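Local coordinates for phosphoribosylformylglycinamidine synthase 2 (Thermus thermophilus, PDB 3VIU), which belongs to the PurM-like (AIR synthase-related) superfamily and pairs two repeats of an N-terminal and a C-terminal domain, with ADP and a magnesium ion bound, at residues P129-S134 with G166-P171; S123-P128 with V447-R452; Q97-G102 with K139-G144; L526-E529 with R534-P537. All coordinates share one frame; numbering follows the deposited sequence.

Interaction 1. Residues P129-S134 with G166-P171; sequences PEEARS and GYRENP
R168 meets E131 through the outer part of its side chain, which is best followed from its CB. CB itself touches nothing across the contact. CG stands anti to the backbone N (chi1 -169°) and passes E131 OE1 at 3.8 Å. CD is somewhat farther from the same oxygen. The chain then folds at chi3 (-43°), and this bend brings the guanidinium round to the carboxylate. CZ lies 3.8 Å from E131 OE1 and equally far from E131 OE2. Of the two terminal nitrogens, NH2 does the touching. It forms a salt bridge with E131 OE1, modelled at 2.5 Å. A weak, bent hydrogen bond to E131 OE2 belongs to the same ion pair. NH2 sits too close to E131 CD in the model. The ion pair is therefore likely, but its detailed geometry, this short distance included, is doubtful.

E131 comes from the other side with an extended chain, and the two side chains meet nearly at right angles. Its carboxylate approaches the edge of the guanidinium, with the two planes only 23° apart. E130 adds a second, more distant negative charge, which may favour the arginine electrostatically. In the same loop Y167 OH is hydrogen-bonded to T538 OG1, and E169 forms a salt bridge with K533.

E131 holds the N-cap position of helix 132-152. The ion pair therefore joins the start of the crossover helix to the loop after strand 156-163. The unit of strand 116-126, helix 132-152 and parallel strand 156-163 is a beta-alpha-beta crossover of the PurM N-like domain.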
loop_
_atom_site.group_PDB
_atom_site.type_symbol
_atom_site.label_atom_id
_atom_site.label_comp_id
_atom_site.label_asym_id
_atom_site.label_seq_id
_atom_site.Cartn_x
_atom_site.Cartn_y
_atom_site.Cartn_z
ATOM N N PRO A 129 21.016 1.299 5.337
ATOM C CA PRO A 129 21.059 2.703 5.769
ATOM C C PRO A 129 22.417 3.361 5.961
ATOM O O PRO A 129 22.480 4.564 6.200
ATOM C CB PRO A 129 20.260 2.680 7.062
ATOM C CG PRO A 129 20.685 1.381 7.657
ATOM C CD PRO A 129 20.623 0.427 6.463
ATOM N N GLU A 130 23.498 2.595 5.869
ATOM C CA GLU A 130 24.835 3.167 6.044
ATOM C C GLU A 130 25.402 3.624 4.705
ATOM O O GLU A 130 26.318 4.441 4.657
ATOM C CB GLU A 130 25.798 2.143 6.660
ATOM C CG GLU A 130 26.124 0.965 5.741
ATOM C CD GLU A 130 25.168 -0.204 5.919
ATOM O OE1 GLU A 130 23.961 0.034 6.153
ATOM O OE2 GLU A 130 25.623 -1.365 5.815
ATOM N N GLU A 131 24.854 3.084 3.624
ATOM C CA GLU A 131 25.289 3.412 2.271
ATOM C C GLU A 131 24.765 4.755 1.786
ATOM O O GLU A 131 23.583 5.067 1.931
ATOM C CB GLU A 131 24.856 2.305 1.325
ATOM C CG GLU A 131 25.577 1.024 1.612
ATOM C CD GLU A 131 24.954 -0.166 0.936
ATOM O OE1 GLU A 131 24.398 0.011 -0.167
ATOM O OE2 GLU A 131 25.035 -1.281 1.503
ATOM N N ALA A 132 25.660 5.538 1.195
ATOM C CA ALA A 132 25.335 6.867 0.695
ATOM C C ALA A 132 24.087 6.942 -0.167
ATOM O O ALA A 132 23.235 7.801 0.056
ATOM C CB ALA A 132 26.525 7.442 -0.072
ATOM N N ARG A 133 23.965 6.061 -1.152
ATOM C CA ARG A 133 22.795 6.125 -2.015
ATOM C C ARG A 133 21.515 5.869 -1.243
ATOM O O ARG A 133 20.516 6.553 -1.454
ATOM C CB ARG A 133 22.905 5.149 -3.195
ATOM C CG ARG A 133 21.766 5.314 -4.210
ATOM C CD ARG A 133 21.996 4.489 -5.473
ATOM N NE ARG A 133 20.854 4.475 -6.392
ATOM C CZ ARG A 133 20.272 5.561 -6.900
ATOM N NH1 ARG A 133 20.711 6.771 -6.577
ATOM N NH2 ARG A 133 19.259 5.438 -7.751
ATOM N N SER A 134 21.538 4.903 -0.333
ATOM C CA SER A 134 20.343 4.616 0.447
ATOM C C SER A 134 19.872 5.875 1.166
ATOM O O SER A 134 18.680 6.179 1.175
ATOM C CB SER A 134 20.611 3.506 1.462
ATOM O OG SER A 134 20.935 2.298 0.812
ATOM N N GLY A 166 18.820 -6.520 -0.661
ATOM C CA GLY A 166 18.179 -6.824 -1.927
ATOM C C GLY A 166 17.563 -5.653 -2.679
ATOM O O GLY A 166 17.111 -5.810 -3.816
ATOM N N TYR A 167 17.550 -4.476 -2.067
ATOM C CA TYR A 167 16.954 -3.311 -2.697
ATOM C C TYR A 167 17.990 -2.291 -3.140
ATOM O O TYR A 167 17.635 -1.217 -3.627
ATOM C CB TYR A 167 15.967 -2.639 -1.734
ATOM C CG TYR A 167 14.787 -3.499 -1.315
ATOM C CD1 TYR A 167 13.805 -3.879 -2.231
ATOM C CD2 TYR A 167 14.633 -3.896 0.016
ATOM C CE1 TYR A 167 12.691 -4.631 -1.827
ATOM C CE2 TYR A 167 13.528 -4.645 0.429
ATOM C CZ TYR A 167 12.561 -5.008 -0.490
ATOM O OH TYR A 167 11.471 -5.729 -0.058
ATOM N N ARG A 168 19.264 -2.622 -2.967
ATOM C CA ARG A 168 20.344 -1.714 -3.352
ATOM C C ARG A 168 20.158 -1.182 -4.782
ATOM O O ARG A 168 20.172 0.026 -4.994
ATOM C CB ARG A 168 21.702 -2.419 -3.238
ATOM C CG ARG A 168 22.912 -1.491 -3.351
ATOM C CD ARG A 168 24.195 -2.271 -3.650
ATOM N NE ARG A 168 24.304 -3.489 -2.845
ATOM C CZ ARG A 168 24.476 -3.499 -1.528
ATOM N NH1 ARG A 168 24.558 -4.645 -0.871
ATOM N NH2 ARG A 168 24.575 -2.356 -0.872
ATOM N N GLU A 169 19.975 -2.079 -5.749
ATOM C CA GLU A 169 19.799 -1.680 -7.151
ATOM C C GLU A 169 18.414 -1.205 -7.535
ATOM O O GLU A 169 18.266 -0.311 -8.366
ATOM C CB GLU A 169 20.187 -2.821 -8.093
ATOM C CG GLU A 169 21.652 -2.849 -8.416
ATOM C CD GLU A 169 22.493 -2.852 -7.171
ATOM O OE1 GLU A 169 22.317 -3.770 -6.340
ATOM O OE2 GLU A 169 23.326 -1.935 -7.018
ATOM N N ASN A 170 17.391 -1.806 -6.951
ATOM C CA ASN A 170 16.031 -1.411 -7.281
ATOM C C ASN A 170 15.233 -1.042 -6.039
ATOM O O ASN A 170 14.644 -1.905 -5.393
ATOM C CB ASN A 170 15.327 -2.544 -8.030
ATOM C CG ASN A 170 16.102 -3.004 -9.261
ATOM O OD1 ASN A 170 17.164 -3.618 -9.152
ATOM N ND2 ASN A 170 15.570 -2.701 -10.439
ATOM N N PRO A 171 15.212 0.251 -5.679
ATOM C CA PRO A 171 14.452 0.647 -4.496
ATOM C C PRO A 171 12.953 0.577 -4.793
ATOM O O PRO A 171 12.539 0.491 -5.955
ATOM C CB PRO A 171 14.944 2.071 -4.240
ATOM C CG PRO A 171 15.203 2.576 -5.623
ATOM C CD PRO A 171 15.916 1.408 -6.262
#

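Interaction 2. Residues S123-P128 with V447-R452; sequences SLRFGP and VDQNPR
R125, which meets Q449 across the contact, has its guanidinium held by bonds on its own side. NH2 donates to L124 O at 2.8 Å in a fairly straight bond (164°). That oxygen lies in the guanidinium plane, while the donor stands well above the carbonyl plane of L124. NH1 makes a salt bridge with D160 of the neighbouring strand 156-163. R125 NH1 also lies 2.9 Å from Q449 O. The side chains of R125 and Q449 come from opposite directions, and that of Q449 comes in near the edge of the guanidinium. The Q449 amide is probably turned over in the model and the fit is too tight, so the close geometry here is doubtful. R125 reaches this point because its chain bends at chi2 (-66°). P451 CD makes a loose van der Waals contact with R125 NE (4.2 Å).

At the other end S123 meets V447. S123 OG lies 3.7 Å from V447 CG2, which is a van der Waals contact. This hydroxyl is buried and has no polar partner in the model. The CA atoms of S123 and V447 are 7.1 Å apart, and those of R125 and P451 9.0 Å apart. The two backbones run in similar directions but meet through side chains.

Strands 116-126 and 441-448 belong to separate six-stranded sheets with the same strand order, one in each PurM N-like region. M540 of strand 538-548 packs against S123, R125 and Q449 together. At this junction the buried charge of R125 is probably offset, at least in part, by D160 of the adjoining strand.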
loop_
_atom_site.group_PDB
_atom_site.type_symbol
_atom_site.label_atom_id
_atom_site.label_comp_id
_atom_site.label_asym_id
_atom_site.label_seq_id
_atom_site.Cartn_x
_atom_site.Cartn_y
_atom_site.Cartn_z
ATOM N N SER A 123 5.033 3.012 1.547
ATOM C CA SER A 123 5.696 1.736 1.753
ATOM C C SER A 123 7.034 1.856 1.031
ATOM O O SER A 123 7.092 1.837 -0.205
ATOM C CB SER A 123 4.846 0.610 1.163
ATOM O OG SER A 123 5.113 -0.621 1.812
ATOM N N LEU A 124 8.109 1.977 1.807
ATOM C CA LEU A 124 9.446 2.174 1.248
ATOM C C LEU A 124 10.496 1.089 1.518
ATOM O O LEU A 124 10.591 0.533 2.615
ATOM C CB LEU A 124 9.985 3.526 1.730
ATOM C CG LEU A 124 9.007 4.702 1.669
ATOM C CD1 LEU A 124 9.664 5.954 2.221
ATOM C CD2 LEU A 124 8.562 4.929 0.226
ATOM N N ARG A 125 11.303 0.829 0.495
ATOM C CA ARG A 125 12.369 -0.163 0.548
ATOM C C ARG A 125 13.624 0.392 -0.120
ATOM O O ARG A 125 13.600 0.738 -1.294
ATOM C CB ARG A 125 11.933 -1.445 -0.171
ATOM C CG ARG A 125 10.702 -2.112 0.440
ATOM C CD ARG A 125 11.003 -2.633 1.841
ATOM N NE ARG A 125 9.886 -3.391 2.388
ATOM C CZ ARG A 125 8.864 -2.863 3.052
ATOM N NH1 ARG A 125 7.905 -3.657 3.492
ATOM N NH2 ARG A 125 8.802 -1.555 3.293
ATOM N N PHE A 126 14.711 0.475 0.644
ATOM C CA PHE A 126 15.999 0.964 0.152
ATOM C C PHE A 126 17.085 0.004 0.644
ATOM O O PHE A 126 16.824 -0.855 1.496
ATOM C CB PHE A 126 16.291 2.358 0.709
ATOM C CG PHE A 126 15.254 3.377 0.378
ATOM C CD1 PHE A 126 15.003 3.728 -0.941
ATOM C CD2 PHE A 126 14.535 4.004 1.390
ATOM C CE1 PHE A 126 14.046 4.702 -1.253
ATOM C CE2 PHE A 126 13.578 4.975 1.093
ATOM C CZ PHE A 126 13.333 5.326 -0.234
ATOM N N GLY A 127 18.300 0.159 0.118
ATOM C CA GLY A 127 19.404 -0.683 0.536
ATOM C C GLY A 127 19.777 -0.344 1.966
ATOM O O GLY A 127 19.074 0.447 2.592
ATOM N N PRO A 128 20.869 -0.911 2.515
ATOM C CA PRO A 128 21.323 -0.657 3.892
ATOM C C PRO A 128 21.479 0.835 4.165
ATOM O O PRO A 128 22.029 1.566 3.350
ATOM C CB PRO A 128 22.646 -1.411 3.963
ATOM C CG PRO A 128 22.430 -2.540 3.024
ATOM C CD PRO A 128 21.775 -1.857 1.846
ATOM N N VAL A 447 -0.162 -0.858 6.400
ATOM C CA VAL A 447 0.445 -1.538 5.264
ATOM C C VAL A 447 1.656 -2.287 5.809
ATOM O O VAL A 447 2.428 -1.721 6.579
ATOM C CB VAL A 447 0.879 -0.532 4.174
ATOM C CG1 VAL A 447 1.730 0.565 4.777
ATOM C CG2 VAL A 447 1.656 -1.247 3.094
ATOM N N ASP A 448 1.818 -3.555 5.438
ATOM C CA ASP A 448 2.954 -4.345 5.931
ATOM C C ASP A 448 3.532 -5.330 4.930
ATOM O O ASP A 448 2.909 -5.673 3.932
ATOM C CB ASP A 448 2.564 -5.200 7.148
ATOM C CG ASP A 448 2.317 -4.398 8.403
ATOM O OD1 ASP A 448 1.137 -4.322 8.805
ATOM O OD2 ASP A 448 3.294 -3.868 8.997
ATOM N N GLN A 449 4.737 -5.787 5.256
ATOM C CA GLN A 449 5.483 -6.817 4.541
ATOM C C GLN A 449 6.886 -6.845 5.125
ATOM O O GLN A 449 7.474 -5.802 5.440
ATOM C CB GLN A 449 5.500 -6.624 3.015
ATOM C CG GLN A 449 6.619 -5.809 2.431
ATOM C CD GLN A 449 7.952 -6.537 2.347
ATOM O OE1 GLN A 449 8.054 -7.655 1.825
ATOM N NE2 GLN A 449 8.992 -5.885 2.840
ATOM N N ASN A 450 7.380 -8.065 5.311
ATOM C CA ASN A 450 8.690 -8.327 5.871
ATOM C C ASN A 450 9.564 -8.936 4.767
ATOM O O ASN A 450 9.361 -10.072 4.360
ATOM C CB ASN A 450 8.520 -9.290 7.053
ATOM C CG ASN A 450 9.832 -9.620 7.746
ATOM O OD1 ASN A 450 9.881 -9.709 8.977
ATOM N ND2 ASN A 450 10.896 -9.822 6.968
ATOM N N PRO A 451 10.556 -8.181 4.276
ATOM C CA PRO A 451 11.445 -8.668 3.212
ATOM C C PRO A 451 12.294 -9.891 3.535
ATOM O O PRO A 451 12.588 -10.687 2.641
ATOM C CB PRO A 451 12.291 -7.443 2.879
ATOM C CG PRO A 451 12.345 -6.716 4.165
ATOM C CD PRO A 451 10.929 -6.815 4.679
ATOM N N ARG A 452 12.691 -10.047 4.796
ATOM C CA ARG A 452 13.506 -11.196 5.190
ATOM C C ARG A 452 12.699 -12.483 5.038
ATOM O O ARG A 452 13.165 -13.444 4.434
ATOM C CB ARG A 452 13.998 -11.025 6.630
ATOM C CG ARG A 452 14.833 -9.766 6.827
ATOM C CD ARG A 452 15.467 -9.703 8.205
ATOM N NE ARG A 452 16.333 -8.531 8.364
ATOM C CZ ARG A 452 17.409 -8.281 7.622
ATOM N NH1 ARG A 452 17.764 -9.113 6.654
ATOM N NH2 ARG A 452 18.147 -7.207 7.860
#

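Interaction 3. Residues Q97-G102 with K139-G144; sequences QGAATG and KGVVSG
A99 and A100 of helix 95-112 press against V141 and G144 of helix 132-152. This is a close helix-helix contact through small residues in the PurM N-like alpha/beta domain. The CA atoms of A100 and G144 are only 4.6 Å apart, and those of A99 and V141 are nearly as close. Backbone and methyl groups do most of the touching.

A99 points its CB at the facing helix. The methyl carbon rests 3.3 Å from V141 O and 3.5 Å from V141 CB, so it covers both the carbonyl and the root of the valine side chain. About one turn on from V141, G144 O lies 3.4 Å from A100 CB of the other helix. With no side chain on G144, its backbone can come right up to the alanines. The result is a tight, buried van der Waals contact of methyl groups with backbone carbonyls and the base of V141.

Around these groups lies a second shell. V141 sets CG1 on the backbone N side, at a chi1 of -24° that is away from a fully staggered position. Its methyl groups pack on L124 and F126 of strand 116-126, so the valine serves both the helix pair and the sheet below it. P95, at the start of helix 95-112, touches V141 too. Regular helix bonds carry both backbones: G102 N donates to G98 O, and G144 N donates to G140 O at 2.9 Å. Farther out, K139 NZ bonds to L723 O near the end of the chain. K139 O in turn takes two donors from opposite faces of its carbonyl plane, S143 N at 3.0 Å and S143 OG at 2.7 Å.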
loop_
_atom_site.group_PDB
_atom_site.type_symbol
_atom_site.label_atom_id
_atom_site.label_comp_id
_atom_site.label_asym_id
_atom_site.label_seq_id
_atom_site.Cartn_x
_atom_site.Cartn_y
_atom_site.Cartn_z
ATOM N N GLN A 97 10.969 13.691 -7.563
ATOM C CA GLN A 97 9.818 13.730 -8.447
ATOM C C GLN A 97 9.100 12.389 -8.458
ATOM O O GLN A 97 7.871 12.333 -8.497
ATOM C CB GLN A 97 10.243 14.098 -9.866
ATOM C CG GLN A 97 9.104 14.053 -10.884
ATOM C CD GLN A 97 9.354 13.047 -11.994
ATOM O OE1 GLN A 97 9.586 11.865 -11.735
ATOM N NE2 GLN A 97 9.309 13.515 -13.242
ATOM N N GLY A 98 9.868 11.307 -8.422
ATOM C CA GLY A 98 9.265 9.989 -8.435
ATOM C C GLY A 98 8.246 9.798 -7.323
ATOM O O GLY A 98 7.111 9.389 -7.572
ATOM N N ALA A 99 8.650 10.099 -6.093
ATOM C CA ALA A 99 7.774 9.950 -4.936
ATOM C C ALA A 99 6.586 10.910 -4.967
ATOM O O ALA A 99 5.446 10.510 -4.732
ATOM C CB ALA A 99 8.574 10.155 -3.657
ATOM N N ALA A 100 6.860 12.179 -5.251
ATOM C CA ALA A 100 5.807 13.186 -5.301
ATOM C C ALA A 100 4.762 12.824 -6.353
ATOM O O ALA A 100 3.562 12.984 -6.138
ATOM C CB ALA A 100 6.407 14.545 -5.608
ATOM N N THR A 101 5.238 12.333 -7.490
ATOM C CA THR A 101 4.371 11.948 -8.581
ATOM C C THR A 101 3.607 10.686 -8.227
ATOM O O THR A 101 2.483 10.476 -8.685
ATOM C CB THR A 101 5.188 11.749 -9.848
ATOM O OG1 THR A 101 5.528 13.038 -10.369
ATOM C CG2 THR A 101 4.407 10.976 -10.889
ATOM N N GLY A 102 4.214 9.846 -7.400
ATOM C CA GLY A 102 3.533 8.641 -6.981
ATOM C C GLY A 102 2.349 9.066 -6.133
ATOM O O GLY A 102 1.266 8.495 -6.233
ATOM N N LYS A 139 16.144 10.475 1.590
ATOM C CA LYS A 139 15.944 11.907 1.717
ATOM C C LYS A 139 15.066 12.388 0.572
ATOM O O LYS A 139 14.108 13.125 0.789
ATOM C CB LYS A 139 17.286 12.641 1.710
ATOM C CG LYS A 139 18.036 12.592 3.035
ATOM C CD LYS A 139 19.503 12.964 2.852
ATOM C CE LYS A 139 20.122 13.457 4.144
ATOM N NZ LYS A 139 19.999 12.467 5.234
ATOM N N GLY A 140 15.383 11.942 -0.641
ATOM C CA GLY A 140 14.615 12.332 -1.808
ATOM C C GLY A 140 13.126 12.001 -1.781
ATOM O O GLY A 140 12.296 12.906 -1.920
ATOM N N VAL A 141 12.765 10.731 -1.594
ATOM C CA VAL A 141 11.348 10.385 -1.608
ATOM C C VAL A 141 10.544 10.991 -0.465
ATOM O O VAL A 141 9.411 11.398 -0.683
ATOM C CB VAL A 141 11.074 8.823 -1.679
ATOM C CG1 VAL A 141 12.251 8.094 -2.281
ATOM C CG2 VAL A 141 10.711 8.277 -0.330
ATOM N N VAL A 142 11.092 11.073 0.745
ATOM C CA VAL A 142 10.295 11.673 1.812
ATOM C C VAL A 142 10.165 13.189 1.591
ATOM O O VAL A 142 9.143 13.780 1.930
ATOM C CB VAL A 142 10.864 11.384 3.231
ATOM C CG1 VAL A 142 11.311 9.938 3.323
ATOM C CG2 VAL A 142 11.987 12.343 3.567
ATOM N N SER A 143 11.191 13.818 1.026
ATOM C CA SER A 143 11.114 15.251 0.737
ATOM C C SER A 143 9.982 15.436 -0.264
ATOM O O SER A 143 9.114 16.289 -0.085
ATOM C CB SER A 143 12.403 15.768 0.090
ATOM O OG SER A 143 13.495 15.746 0.983
ATOM N N GLY A 144 10.013 14.624 -1.322
ATOM C CA GLY A 144 9.003 14.690 -2.363
ATOM C C GLY A 144 7.606 14.345 -1.882
ATOM O O GLY A 144 6.630 14.982 -2.282
#

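Interaction 4. Residues L526-E529 with R534-P537; sequences LYNE and RIPP
E529 and R534 form an antiparallel, non-hydrogen-bonded pair with CA atoms 4.5 Å apart, at the open end of a short beta hairpin. Next to the pair, I535 N donates to N528 O in a weak bond of 3.4 Å. N528 is the centre of an inverse gamma turn, which brings the chain into the hairpin.

N528 and I535 pack together beside that bond. I535 CG2 lies 3.3 Å from N528 O, and I535 CD1 rests 3.4 Å from N528 CB. The isoleucine places CG1 between its backbone N and carbonyl carbon (chi1 60°), and its extended end then reaches the asparagine. The N528 amide turns elsewhere: ND2 bonds to S525 OG and L489 O. A bound phosphate ion, probably from the crystallisation liquor, lies about 5 Å from the N528 side chain.

E529 and R534 lie side by side and point the same way. E529 OE1 passes 3.3 Å from R534 CG, so the carboxylate meets the aliphatic part of the arginine. Their charged ends find separate partners. E529 OE1 accepts from S491 N, while R534 forms salt bridges with E500 and D373.

The hairpin lies in the connection from strand 519-525 to strand 538-548. Helix 495-515 lies against R534 and P537, and N528 touches helix 88-93 from the first half of the chain.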
loop_
_atom_site.group_PDB
_atom_site.type_symbol
_atom_site.label_atom_id
_atom_site.label_comp_id
_atom_site.label_asym_id
_atom_site.label_seq_id
_atom_site.Cartn_x
_atom_site.Cartn_y
_atom_site.Cartn_z
ATOM N N LEU A 526 6.627 -5.284 -11.941
ATOM C CA LEU A 526 7.570 -6.353 -12.250
ATOM C C LEU A 526 8.877 -5.808 -12.806
ATOM O O LEU A 526 9.033 -4.598 -12.984
ATOM C CB LEU A 526 6.952 -7.321 -13.258
ATOM C CG LEU A 526 5.653 -7.979 -12.800
ATOM C CD1 LEU A 526 5.139 -8.873 -13.906
ATOM C CD2 LEU A 526 5.881 -8.773 -11.511
ATOM N N TYR A 527 9.815 -6.711 -13.073
ATOM C CA TYR A 527 11.113 -6.334 -13.627
ATOM C C TYR A 527 11.945 -5.481 -12.677
ATOM O O TYR A 527 12.764 -4.673 -13.116
ATOM C CB TYR A 527 10.923 -5.594 -14.960
ATOM C CG TYR A 527 10.296 -6.452 -16.026
ATOM C CD1 TYR A 527 11.051 -7.402 -16.721
ATOM C CD2 TYR A 527 8.937 -6.351 -16.312
ATOM C CE1 TYR A 527 10.466 -8.235 -17.677
ATOM C CE2 TYR A 527 8.339 -7.175 -17.260
ATOM C CZ TYR A 527 9.108 -8.115 -17.939
ATOM O OH TYR A 527 8.511 -8.934 -18.871
ATOM N N ASN A 528 11.730 -5.652 -11.380
ATOM C CA ASN A 528 12.507 -4.909 -10.396
ATOM C C ASN A 528 13.750 -5.723 -10.081
ATOM O O ASN A 528 13.823 -6.400 -9.061
ATOM C CB ASN A 528 11.685 -4.668 -9.128
ATOM C CG ASN A 528 10.583 -3.654 -9.342
ATOM O OD1 ASN A 528 10.853 -2.470 -9.509
ATOM N ND2 ASN A 528 9.334 -4.115 -9.355
ATOM N N GLU A 529 14.713 -5.676 -10.994
ATOM C CA GLU A 529 15.966 -6.392 -10.833
ATOM C C GLU A 529 16.976 -5.854 -11.827
ATOM O O GLU A 529 16.613 -5.241 -12.831
ATOM C CB GLU A 529 15.773 -7.900 -11.069
ATOM C CG GLU A 529 15.554 -8.305 -12.523
ATOM C CD GLU A 529 15.444 -9.819 -12.706
ATOM O OE1 GLU A 529 14.503 -10.416 -12.145
ATOM O OE2 GLU A 529 16.294 -10.415 -13.407
ATOM N N ARG A 534 17.572 -10.080 -8.073
ATOM C CA ARG A 534 16.149 -9.801 -7.876
ATOM C C ARG A 534 15.886 -9.227 -6.489
ATOM O O ARG A 534 16.508 -9.647 -5.517
ATOM C CB ARG A 534 15.320 -11.083 -8.047
ATOM C CG ARG A 534 15.595 -11.862 -9.329
ATOM C CD ARG A 534 14.572 -12.969 -9.549
ATOM N NE ARG A 534 14.457 -13.863 -8.401
ATOM C CZ ARG A 534 15.432 -14.655 -7.966
ATOM N NH1 ARG A 534 15.238 -15.433 -6.910
ATOM N NH2 ARG A 534 16.603 -14.669 -8.590
ATOM N N ILE A 535 14.972 -8.261 -6.398
ATOM C CA ILE A 535 14.633 -7.678 -5.100
ATOM C C ILE A 535 13.881 -8.750 -4.338
ATOM O O ILE A 535 13.361 -9.683 -4.932
ATOM C CB ILE A 535 13.675 -6.472 -5.215
ATOM C CG1 ILE A 535 12.373 -6.924 -5.881
ATOM C CG2 ILE A 535 14.344 -5.319 -5.981
ATOM C CD1 ILE A 535 11.302 -5.875 -5.923
ATOM N N PRO A 536 13.838 -8.649 -3.004
ATOM C CA PRO A 536 13.104 -9.662 -2.243
ATOM C C PRO A 536 11.657 -9.553 -2.700
ATOM O O PRO A 536 11.179 -8.454 -2.939
ATOM C CB PRO A 536 13.266 -9.191 -0.800
ATOM C CG PRO A 536 14.622 -8.563 -0.816
ATOM C CD PRO A 536 14.589 -7.755 -2.105
ATOM N N PRO A 537 10.953 -10.680 -2.861
ATOM C CA PRO A 537 9.554 -10.582 -3.294
ATOM C C PRO A 537 8.857 -9.647 -2.309
ATOM O O PRO A 537 8.991 -9.807 -1.102
ATOM C CB PRO A 537 9.061 -12.020 -3.197
ATOM C CG PRO A 537 10.293 -12.802 -3.535
ATOM C CD PRO A 537 11.368 -12.086 -2.739
#

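Interactions 1, 2 and 3 draw on the first PurM N-like region, where helix 95-112, strand 116-126 and helix 132-152 follow each other. Interactions 1 and 3 share helix 132-152, with centres 16 Å apart. The segments of interaction 3 alternate with those of interactions 1 and 2. Interaction 1 is nested inside the long loop closed by interaction 2, which links 123-128 to the second N-like region. Interaction 4 comes last, within that second region. It touches interaction 2, 12 Å away between centres, and N170 of interaction 1 touches both N528 and I535. Together the contacts run from the helix pair 95-112 and 132-152 to the junction between the two N-like regions.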